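VOC domain-containing protein (Streptococcus mutans, PDB 3L7T) is of uncharacterised function but binds zinc at its subunit interface and belongs to the glyoxalase superfamily, so it may act as a lactoylglutathione lyase. Local coordinates at residues K4-V9 against G50-E55; Y20-N25 against A120-P125. All blocks are in the same frame, centred on the assembly; numbering follows the deposited sequence.

Contact 1. Residues K4-V9 against G50-E55; sequences KAVHHV and GDIELE. With ZN (zinc ion), chain E.
H8 pairs with E53, and V9 with L54, where the first strand of a VOC (glyoxalase-type) beta-alpha-beta-beta-beta module runs parallel to its fourth. The axes of 5-9 and 52-55 approach to 4.6 Å. Three backbone bonds stitch them together: E53 N to H7 O, V9 N to E53 O (3.0 Å), and E55 N to V9 O, the shortest at 2.8 Å. H7 departs from strand geometry (psi -50°), and both V6 O and H7 O turn toward D51 O. Two waters bridge to this oxygen, one donating to V6 O and the other to H7 O, continuing the pairing ahead of the first direct bond. The apolar contacts centre on I52: its CD1 lies 3.8 Å from V6 CB as the two side chains cross at a slant, and its CG2 reaches toward V9 CG2. L54 curls its CD2 toward V9 CB.

H8 and E55 supply zinc ligands from the two strands. H8 CG sits between its backbone N and carbonyl carbon (chi1 69°), which turns the imidazole toward E55. The carboxylate stacks over a ring face, the planes 21° apart, although the modelled spacing is too tight to trust in detail. E55 OE2 is also salt-bridged to K44, while E53 pairs with R33, so both carboxylates have cationic partners. H84 of the second subunit binds the same zinc, and an antiparallel ladder carries the sheet across that interface. H7 stacks on H133 of that subunit. Zinc lies 2.4 Å from H8 NE2 and a long 2.8 Å from E55 OE1. The rotation of the H8 ring is fixed at its other nitrogen: H8 ND1 donates a nearly straight 2.7 Å bond to H7 ND1, in the plane of both rings.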
loop_
_atom_site.group_PDB
_atom_site.type_symbol
_atom_site.label_atom_id
_atom_site.label_comp_id
_atom_site.label_asym_id
_atom_site.label_seq_id
_atom_site.Cartn_x
_atom_site.Cartn_y
_atom_site.Cartn_z
ATOM N N LYS A 4 10.417 -8.859 -8.479
ATOM C CA LYS A 4 10.026 -10.252 -8.336
ATOM C C LYS A 4 8.769 -10.412 -7.481
ATOM O O LYS A 4 7.974 -11.315 -7.695
ATOM C CB LYS A 4 11.154 -11.051 -7.668
ATOM C CG LYS A 4 12.434 -11.136 -8.472
ATOM C CD LYS A 4 13.613 -11.443 -7.564
ATOM C CE LYS A 4 13.715 -12.918 -7.270
ATOM N NZ LYS A 4 14.773 -13.183 -6.262
ATOM N N ALA A 5 8.631 -9.541 -6.493
ATOM C CA ALA A 5 7.624 -9.700 -5.456
ATOM C C ALA A 5 7.641 -8.410 -4.642
ATOM O O ALA A 5 8.518 -7.565 -4.826
ATOM C CB ALA A 5 7.951 -10.912 -4.568
ATOM N N VAL A 6 6.578 -8.183 -3.894
ATOM C CA VAL A 6 6.579 -7.123 -2.899
ATOM C C VAL A 6 7.413 -7.592 -1.717
ATOM O O VAL A 6 7.263 -8.725 -1.250
ATOM C CB VAL A 6 5.141 -6.780 -2.457
ATOM C CG1 VAL A 6 5.164 -5.820 -1.286
ATOM C CG2 VAL A 6 4.426 -6.133 -3.615
ATOM N N HIS A 7 8.273 -6.711 -1.236
ATOM C CA HIS A 7 9.060 -6.958 -0.039
ATOM C C HIS A 7 8.293 -6.515 1.201
ATOM O O HIS A 7 8.156 -7.272 2.177
ATOM C CB HIS A 7 10.371 -6.183 -0.124
ATOM C CG HIS A 7 11.254 -6.416 1.058
ATOM N ND1 HIS A 7 11.235 -5.606 2.166
ATOM C CD2 HIS A 7 12.154 -7.397 1.317
ATOM C CE1 HIS A 7 12.068 -6.093 3.078
ATOM N NE2 HIS A 7 12.654 -7.166 2.573
ATOM N N HIS A 8 7.793 -5.284 1.157
ATOM C CA HIS A 8 6.981 -4.760 2.267
ATOM C C HIS A 8 6.090 -3.612 1.810
ATOM O O HIS A 8 6.298 -3.018 0.733
ATOM C CB HIS A 8 7.889 -4.334 3.459
ATOM C CG HIS A 8 8.733 -3.123 3.193
ATOM N ND1 HIS A 8 10.029 -3.201 2.725
ATOM C CD2 HIS A 8 8.494 -1.808 3.413
ATOM C CE1 HIS A 8 10.548 -1.986 2.665
ATOM N NE2 HIS A 8 9.616 -1.122 3.031
ATOM N N VAL A 9 5.068 -3.339 2.625
ATOM C CA VAL A 9 4.163 -2.215 2.413
ATOM C C VAL A 9 4.212 -1.459 3.724
ATOM O O VAL A 9 4.176 -2.081 4.788
ATOM C CB VAL A 9 2.717 -2.708 2.237
ATOM C CG1 VAL A 9 1.830 -1.543 1.786
ATOM C CG2 VAL A 9 2.675 -3.794 1.141
ATOM N N GLY A 50 2.498 -13.515 5.719
ATOM C CA GLY A 50 3.117 -14.462 4.786
ATOM C C GLY A 50 4.496 -13.968 4.366
ATOM O O GLY A 50 5.319 -13.643 5.222
ATOM N N ASP A 51 4.744 -13.842 3.062
ATOM C CA ASP A 51 6.084 -13.463 2.600
ATOM C C ASP A 51 6.343 -11.970 2.517
ATOM O O ASP A 51 7.364 -11.553 2.018
ATOM C CB ASP A 51 6.408 -14.077 1.238
ATOM C CG ASP A 51 6.073 -15.545 1.163
ATOM O OD1 ASP A 51 6.500 -16.332 2.047
ATOM O OD2 ASP A 51 5.413 -15.915 0.166
ATOM N N ILE A 52 5.426 -11.150 3.006
ATOM C CA ILE A 52 5.578 -9.721 2.842
ATOM C C ILE A 52 5.572 -9.168 4.260
ATOM O O ILE A 52 4.805 -9.643 5.095
ATOM C CB ILE A 52 4.381 -9.167 2.022
ATOM C CG1 ILE A 52 4.568 -9.536 0.548
ATOM C CG2 ILE A 52 4.208 -7.651 2.208
ATOM C CD1 ILE A 52 3.353 -9.356 -0.325
ATOM N N GLU A 53 6.329 -8.115 4.516
ATOM C CA GLU A 53 6.196 -7.428 5.801
ATOM C C GLU A 53 5.246 -6.224 5.692
ATOM O O GLU A 53 5.163 -5.592 4.655
ATOM C CB GLU A 53 7.569 -6.970 6.303
ATOM C CG GLU A 53 8.537 -8.126 6.561
ATOM C CD GLU A 53 9.824 -7.671 7.251
ATOM O OE1 GLU A 53 9.905 -6.509 7.712
ATOM O OE2 GLU A 53 10.768 -8.476 7.317
ATOM N N LEU A 54 4.563 -5.895 6.778
ATOM C CA LEU A 54 3.853 -4.606 6.887
ATOM C C LEU A 54 4.649 -3.746 7.845
ATOM O O LEU A 54 4.946 -4.193 8.948
ATOM C CB LEU A 54 2.459 -4.833 7.497
ATOM C CG LEU A 54 1.610 -5.851 6.767
ATOM C CD1 LEU A 54 0.229 -5.955 7.496
ATOM C CD2 LEU A 54 1.441 -5.502 5.321
ATOM N N GLU A 55 5.047 -2.548 7.416
ATOM C CA GLU A 55 5.838 -1.670 8.266
ATOM C C GLU A 55 4.918 -0.591 8.771
ATOM O O GLU A 55 4.475 0.237 7.993
ATOM C CB GLU A 55 6.950 -0.986 7.466
ATOM C CG GLU A 55 8.065 -1.889 7.009
ATOM C CD GLU A 55 9.233 -1.104 6.443
ATOM O OE1 GLU A 55 9.031 0.086 6.065
ATOM O OE2 GLU A 55 10.282 -1.747 6.223
HETATM ZN ZN ZN E . 10.104 1.158 3.738
HETATM O O HOH W 1 8.665 -10.783 -0.553
HETATM O O HOH W 2 9.577 -9.513 2.700
#

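Contact 2. Residues Y20-N25 against A120-P125; sequences YEFYVN and AFFFDP
F22 swings its ring out opposite its backbone N (chi1 178°) onto D124 and P125, while Y23, with CG opposite the carbonyl carbon instead (chi1 -73°), sends its hydroxyl to D124. These two helix residues join the modules of the VOC fold: helix 16-26 of the first beta-alpha-beta-beta-beta unit rests against the end of strand 118-123 in the second, and against the turn that follows.

Most of the contact is made by the F22 ring. P125 CD lies over one face, 3.7 Å from the ring centroid, in a CH-pi contact; D124 CA makes a second over that same face, at 4.0 Å. The far end of the ring meets the strand, with F22 CZ 3.5 Å from F123 O and 4.0 Å from F122 CE1. F122 presents the edge of its own ring to F22 CZ. L130 of strand 129-133 touches both phenylalanines, and L27 and I104 pack on F22 from the loops.

The two aromatic rings of the helix also brace each other, F22 CD2 standing 3.7 Å above the plane of the Y23 ring, over its centre. Y23 also touches L47 of strand 42-49 and L128 of the loop after strand 118-123.

D124 is a buried carboxylate with its two oxygens assigned to different tasks. OD1 accepts the backbone N-H groups of D126, forming an Asx turn, and of L128, which hold the side chain in the turn after the strand. OD2 serves the helix. The Y23 ring and the carboxylate plane are steeply inclined to one another, and the hydroxyl arrives on the anti side, 25° out of that plane: Y23 OH donates to D124 OD2 over 2.7 Å.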
loop_
_atom_site.group_PDB
_atom_site.type_symbol
_atom_site.label_atom_id
_atom_site.label_comp_id
_atom_site.label_asym_id
_atom_site.label_seq_id
_atom_site.Cartn_x
_atom_site.Cartn_y
_atom_site.Cartn_z
ATOM N N TYR A 20 -1.223 -0.340 17.264
ATOM C CA TYR A 20 -0.518 -1.553 17.659
ATOM C C TYR A 20 -1.562 -2.537 18.180
ATOM O O TYR A 20 -1.580 -3.708 17.806
ATOM C CB TYR A 20 0.485 -1.235 18.778
ATOM C CG TYR A 20 1.255 -2.449 19.240
ATOM C CD1 TYR A 20 2.597 -2.599 18.924
ATOM C CD2 TYR A 20 0.651 -3.414 20.031
ATOM C CE1 TYR A 20 3.323 -3.719 19.355
ATOM C CE2 TYR A 20 1.361 -4.566 20.438
ATOM C CZ TYR A 20 2.675 -4.698 20.092
ATOM O OH TYR A 20 3.365 -5.812 20.530
ATOM N N GLU A 21 -2.445 -2.051 19.042
ATOM C CA GLU A 21 -3.574 -2.876 19.497
ATOM C C GLU A 21 -4.391 -3.475 18.324
ATOM O O GLU A 21 -4.668 -4.681 18.286
ATOM C CB GLU A 21 -4.479 -2.035 20.418
ATOM C CG GLU A 21 -5.852 -2.647 20.732
ATOM C CD GLU A 21 -5.773 -3.949 21.541
ATOM O OE1 GLU A 21 -4.835 -4.103 22.351
ATOM O OE2 GLU A 21 -6.644 -4.828 21.340
ATOM N N PHE A 22 -4.747 -2.640 17.354
ATOM C CA PHE A 22 -5.551 -3.085 16.221
ATOM C C PHE A 22 -4.828 -4.176 15.416
ATOM O O PHE A 22 -5.348 -5.272 15.221
ATOM C CB PHE A 22 -5.895 -1.881 15.329
ATOM C CG PHE A 22 -6.692 -2.232 14.093
ATOM C CD1 PHE A 22 -8.082 -2.360 14.163
ATOM C CD2 PHE A 22 -6.073 -2.392 12.850
ATOM C CE1 PHE A 22 -8.832 -2.599 13.013
ATOM C CE2 PHE A 22 -6.821 -2.632 11.707
ATOM C CZ PHE A 22 -8.195 -2.789 11.792
ATOM N N TYR A 23 -3.647 -3.855 14.897
ATOM C CA TYR A 23 -2.908 -4.784 14.028
ATOM C C TYR A 23 -2.395 -6.057 14.720
ATOM O O TYR A 23 -2.374 -7.144 14.129
ATOM C CB TYR A 23 -1.763 -4.027 13.319
ATOM C CG TYR A 23 -2.267 -3.087 12.200
ATOM C CD1 TYR A 23 -2.671 -3.601 10.968
ATOM C CD2 TYR A 23 -2.380 -1.705 12.404
ATOM C CE1 TYR A 23 -3.192 -2.798 9.975
ATOM C CE2 TYR A 23 -2.912 -0.872 11.400
ATOM C CZ TYR A 23 -3.308 -1.433 10.181
ATOM O OH TYR A 23 -3.825 -0.642 9.168
ATOM N N VAL A 24 -1.829 -5.885 15.906
ATOM C CA VAL A 24 -1.138 -6.986 16.576
ATOM C C VAL A 24 -2.150 -7.782 17.410
ATOM O O VAL A 24 -2.277 -8.993 17.252
ATOM C CB VAL A 24 0.038 -6.488 17.454
ATOM C CG1 VAL A 24 0.677 -7.642 18.212
ATOM C CG2 VAL A 24 1.120 -5.759 16.607
ATOM N N ASN A 25 -2.983 -7.095 18.178
ATOM C CA ASN A 25 -3.922 -7.794 19.075
ATOM C C ASN A 25 -5.294 -8.195 18.528
ATOM O O ASN A 25 -5.834 -9.238 18.890
ATOM C CB ASN A 25 -4.036 -7.053 20.409
ATOM C CG ASN A 25 -2.723 -7.046 21.163
ATOM O OD1 ASN A 25 -1.883 -7.922 20.949
ATOM N ND2 ASN A 25 -2.524 -6.054 22.023
ATOM N N ALA A 120 -14.926 -8.316 1.529
ATOM C CA ALA A 120 -15.600 -7.372 2.416
ATOM C C ALA A 120 -14.570 -6.353 2.900
ATOM O O ALA A 120 -13.433 -6.718 3.152
ATOM C CB ALA A 120 -16.213 -8.104 3.588
ATOM N N PHE A 121 -14.950 -5.080 2.930
ATOM C CA PHE A 121 -14.120 -4.028 3.522
ATOM C C PHE A 121 -14.337 -3.793 5.005
ATOM O O PHE A 121 -15.475 -3.795 5.517
ATOM C CB PHE A 121 -14.310 -2.694 2.793
ATOM C CG PHE A 121 -13.614 -2.620 1.459
ATOM C CD1 PHE A 121 -12.279 -2.220 1.372
ATOM C CD2 PHE A 121 -14.306 -2.913 0.295
ATOM C CE1 PHE A 121 -11.641 -2.132 0.142
ATOM C CE2 PHE A 121 -13.683 -2.831 -0.938
ATOM C CZ PHE A 121 -12.348 -2.448 -1.017
ATOM N N PHE A 122 -13.235 -3.509 5.684
ATOM C CA PHE A 122 -13.261 -2.967 7.047
ATOM C C PHE A 122 -12.207 -1.864 7.081
ATOM O O PHE A 122 -11.619 -1.555 6.047
ATOM C CB PHE A 122 -12.999 -4.079 8.078
ATOM C CG PHE A 122 -11.658 -4.748 7.951
ATOM C CD1 PHE A 122 -10.692 -4.564 8.940
ATOM C CD2 PHE A 122 -11.410 -5.691 6.935
ATOM C CE1 PHE A 122 -9.517 -5.274 8.908
ATOM C CE2 PHE A 122 -10.230 -6.373 6.882
ATOM C CZ PHE A 122 -9.259 -6.161 7.869
ATOM N N PHE A 123 -11.982 -1.245 8.237
ATOM C CA PHE A 123 -11.117 -0.064 8.288
ATOM C C PHE A 123 -10.219 -0.083 9.511
ATOM O O PHE A 123 -10.603 -0.601 10.537
ATOM C CB PHE A 123 -11.960 1.215 8.273
ATOM C CG PHE A 123 -12.839 1.326 7.064
ATOM C CD1 PHE A 123 -12.393 1.982 5.928
ATOM C CD2 PHE A 123 -14.059 0.672 7.028
ATOM C CE1 PHE A 123 -13.166 2.024 4.785
ATOM C CE2 PHE A 123 -14.830 0.675 5.871
ATOM C CZ PHE A 123 -14.396 1.370 4.756
ATOM N N ASP A 124 -9.019 0.481 9.387
ATOM C CA ASP A 124 -8.128 0.594 10.515
ATOM C C ASP A 124 -8.519 1.859 11.282
ATOM O O ASP A 124 -9.438 2.577 10.851
ATOM C CB ASP A 124 -6.641 0.516 10.083
ATOM C CG ASP A 124 -5.979 1.869 9.831
ATOM O OD1 ASP A 124 -6.661 2.916 9.610
ATOM O OD2 ASP A 124 -4.705 1.848 9.765
ATOM N N PRO A 125 -7.939 2.052 12.472
ATOM C CA PRO A 125 -8.330 3.180 13.314
ATOM C C PRO A 125 -8.222 4.546 12.641
ATOM O O PRO A 125 -8.864 5.501 13.099
ATOM C CB PRO A 125 -7.356 3.086 14.504
ATOM C CG PRO A 125 -7.035 1.622 14.583
ATOM C CD PRO A 125 -6.972 1.168 13.144
#

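Contacts 1 and 2 lie with their centres 18 Å apart and nearest atoms about 5 Å apart, without touching. Strand 5-12 leads directly into helix 16-26, so the first segments of both contacts belong to one module, and strand 42-49 connects them further: L47 meets L54 of contact 1 and Y23 of contact 2. Contact 1 supplies H8 and E55 to the zinc at the subunit interface. Contact 2 lies near H84 and E131 of this chain, zinc-binding residues that carry no zinc in this model: the side chain of F122 is about 6 Å from that of E131, and F121 meets H84 edge-to-face. By dimer symmetry, they presumably complete a site with the second subunit.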